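N-acetylmuramoyl-l-alanine amidase (Bartonella henselae, PDB 3NE8) probably hydrolyses the amide bond between N-acetylmuramic acid and L-alanine in peptidoglycan, as a zinc-dependent amidase that remodels the cell wall during division. Local coordinates at residues Leu61-Arg66 and Ser114-Asp119. Residues are numbered along the deposited sequence; the frame is centred on the assembly and turned at random.
Sequences LRLSER and SENKVD. With ZN (zinc ion), chain B.
D119 reaches the start of helix 63-72 and takes the backbone N-H of L63 on OD1, 2.9 Å away and nearly straight at 164°. The contact sits in a zinc-dependent N-acetylmuramoyl-L-alanine amidase domain, where helix 106-116 delivers zinc ligand E115 and a short 3-10 segment carrying D119 follows. R62 occupies the N-cap position, so the carboxylate meets a helix N-terminus, whose dipole probably favours its negative charge. OD1 uses its syn lone pair for L63 N; a bridging water also donates to it, and to L61 O. R66 grips L61 O side-on with NE and NH2, the oxygen lying at the guanidinium edge, close to its plane.

The tight part is around L63, which is buried: its CG packs 3.4 Å from D119 OD1, while CD1 touches E115 O at 3.8 Å and the side chain as a whole crosses that of N116 at about a right angle. On the looser, partly exposed side, R62 bends at chi2 (-137°) and lays one guanidinium face over D119, with CB 4.0 Å above its centre and the carboxylate plane tilted by just 8°. NH1 and D119 OD2 attract only at long range; NH2 instead forms a salt bridge with D122, and NH1 hydrogen-bonds to P125 O. Beyond L63, E115 OE2 binds the zinc ion at 2.2 Å, alongside H13, E28, H82 and D84.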
loop_
_atom_site.group_PDB
_atom_site.type_symbol
_atom_site.label_atom_id
_atom_site.label_comp_id
_atom_site.label_asym_id
_atom_site.label_seq_id
_atom_site.Cartn_x
_atom_site.Cartn_y
_atom_site.Cartn_z
ATOM N N LEU A 61 -26.589 17.819 -1.087
ATOM C CA LEU A 61 -25.340 18.399 -0.597
ATOM C C LEU A 61 -24.418 18.692 -1.759
ATOM O O LEU A 61 -24.195 17.841 -2.619
ATOM C CB LEU A 61 -24.615 17.430 0.339
ATOM C CG LEU A 61 -25.237 17.107 1.693
ATOM C CD1 LEU A 61 -24.417 16.010 2.384
ATOM C CD2 LEU A 61 -25.319 18.346 2.554
ATOM N N ARG A 62 -23.870 19.899 -1.780
ATOM C CA ARG A 62 -22.808 20.209 -2.724
ATOM C C ARG A 62 -21.591 19.325 -2.462
ATOM O O ARG A 62 -21.340 18.896 -1.331
ATOM C CB ARG A 62 -22.432 21.683 -2.629
ATOM C CG ARG A 62 -23.537 22.597 -3.152
ATOM C CD ARG A 62 -22.992 23.695 -3.997
ATOM N NE ARG A 62 -23.964 24.227 -4.950
ATOM C CZ ARG A 62 -23.609 25.039 -5.931
ATOM N NH1 ARG A 62 -22.330 25.372 -6.063
ATOM N NH2 ARG A 62 -24.505 25.511 -6.782
ATOM N N LEU A 63 -20.823 19.064 -3.510
ATOM C CA LEU A 63 -19.655 18.199 -3.383
ATOM C C LEU A 63 -18.658 18.737 -2.349
ATOM O O LEU A 63 -18.103 17.963 -1.551
ATOM C CB LEU A 63 -18.998 17.985 -4.747
ATOM C CG LEU A 63 -19.919 17.350 -5.800
ATOM C CD1 LEU A 63 -19.134 17.059 -7.072
ATOM C CD2 LEU A 63 -20.593 16.085 -5.283
ATOM N N SER A 64 -18.449 20.046 -2.331
ATOM C CA SER A 64 -17.527 20.629 -1.368
ATOM C C SER A 64 -17.982 20.417 0.072
ATOM O O SER A 64 -17.151 20.333 0.990
ATOM C CB SER A 64 -17.341 22.119 -1.640
ATOM O OG SER A 64 -18.570 22.810 -1.470
ATOM N N GLU A 65 -19.292 20.362 0.295
ATOM C CA GLU A 65 -19.802 20.133 1.636
ATOM C C GLU A 65 -19.537 18.691 2.074
ATOM O O GLU A 65 -19.284 18.434 3.248
ATOM C CB GLU A 65 -21.294 20.452 1.709
ATOM C CG GLU A 65 -21.822 20.584 3.119
ATOM C CD GLU A 65 -21.360 21.862 3.801
ATOM O OE1 GLU A 65 -20.855 22.767 3.102
ATOM O OE2 GLU A 65 -21.508 21.966 5.035
ATOM N N ARG A 66 -19.594 17.753 1.134
ATOM C CA ARG A 66 -19.285 16.360 1.443
ATOM C C ARG A 66 -17.815 16.228 1.860
ATOM O O ARG A 66 -17.495 15.565 2.852
ATOM C CB ARG A 66 -19.622 15.488 0.231
ATOM C CG ARG A 66 -21.105 15.563 -0.152
ATOM C CD ARG A 66 -21.348 15.013 -1.539
ATOM N NE ARG A 66 -22.693 15.305 -2.032
ATOM C CZ ARG A 66 -23.694 14.428 -2.064
ATOM N NH1 ARG A 66 -23.526 13.189 -1.609
ATOM N NH2 ARG A 66 -24.880 14.801 -2.534
ATOM N N SER A 114 -19.763 14.827 -15.850
ATOM C CA SER A 114 -21.180 14.800 -15.517
ATOM C C SER A 114 -21.417 14.823 -14.011
ATOM O O SER A 114 -22.308 15.522 -13.522
ATOM C CB SER A 114 -21.846 13.569 -16.132
ATOM O OG SER A 114 -21.893 13.675 -17.540
ATOM N N GLU A 115 -20.630 14.050 -13.271
ATOM C CA GLU A 115 -20.818 13.945 -11.831
ATOM C C GLU A 115 -20.440 15.221 -11.085
ATOM O O GLU A 115 -20.979 15.504 -10.012
ATOM C CB GLU A 115 -20.077 12.722 -11.288
ATOM C CG GLU A 115 -20.759 11.437 -11.706
ATOM C CD GLU A 115 -22.166 11.400 -11.172
ATOM O OE1 GLU A 115 -23.136 11.675 -11.926
ATOM O OE2 GLU A 115 -22.296 11.157 -9.962
ATOM N N ASN A 116 -19.535 16.003 -11.658
ATOM C CA ASN A 116 -19.177 17.287 -11.072
ATOM C C ASN A 116 -20.260 18.335 -11.286
ATOM O O ASN A 116 -20.419 19.247 -10.472
ATOM C CB ASN A 116 -17.855 17.794 -11.644
ATOM C CG ASN A 116 -16.652 17.007 -11.136
ATOM O OD1 ASN A 116 -16.713 16.343 -10.091
ATOM N ND2 ASN A 116 -15.549 17.091 -11.869
ATOM N N LYS A 117 -21.022 18.201 -12.361
ATOM C CA LYS A 117 -22.030 19.196 -12.715
ATOM C C LYS A 117 -23.276 19.158 -11.840
ATOM O O LYS A 117 -24.086 20.077 -11.875
ATOM C CB LYS A 117 -22.425 19.048 -14.184
ATOM C CG LYS A 117 -21.323 19.461 -15.143
ATOM C CD LYS A 117 -21.658 19.121 -16.584
ATOM C CE LYS A 117 -20.470 19.399 -17.494
ATOM N NZ LYS A 117 -20.718 18.956 -18.893
ATOM N N VAL A 118 -23.440 18.098 -11.052
ATOM C CA VAL A 118 -24.661 17.982 -10.248
ATOM C C VAL A 118 -24.823 19.082 -9.198
ATOM O O VAL A 118 -25.950 19.355 -8.762
ATOM C CB VAL A 118 -24.813 16.597 -9.585
ATOM C CG1 VAL A 118 -24.880 15.511 -10.647
ATOM C CG2 VAL A 118 -23.693 16.351 -8.595
ATOM N N ASP A 119 -23.733 19.742 -8.816
ATOM C CA ASP A 119 -23.839 20.877 -7.899
ATOM C C ASP A 119 -24.842 21.902 -8.414
ATOM O O ASP A 119 -25.526 22.565 -7.632
ATOM C CB ASP A 119 -22.502 21.603 -7.758
ATOM C CG ASP A 119 -21.558 20.951 -6.768
ATOM O OD1 ASP A 119 -21.975 20.089 -5.970
ATOM O OD2 ASP A 119 -20.378 21.356 -6.779
HETATM ZN ZN ZN B . -23.404 9.401 -9.241
HETATM O O HOH W 1 -23.930 18.048 -5.446
#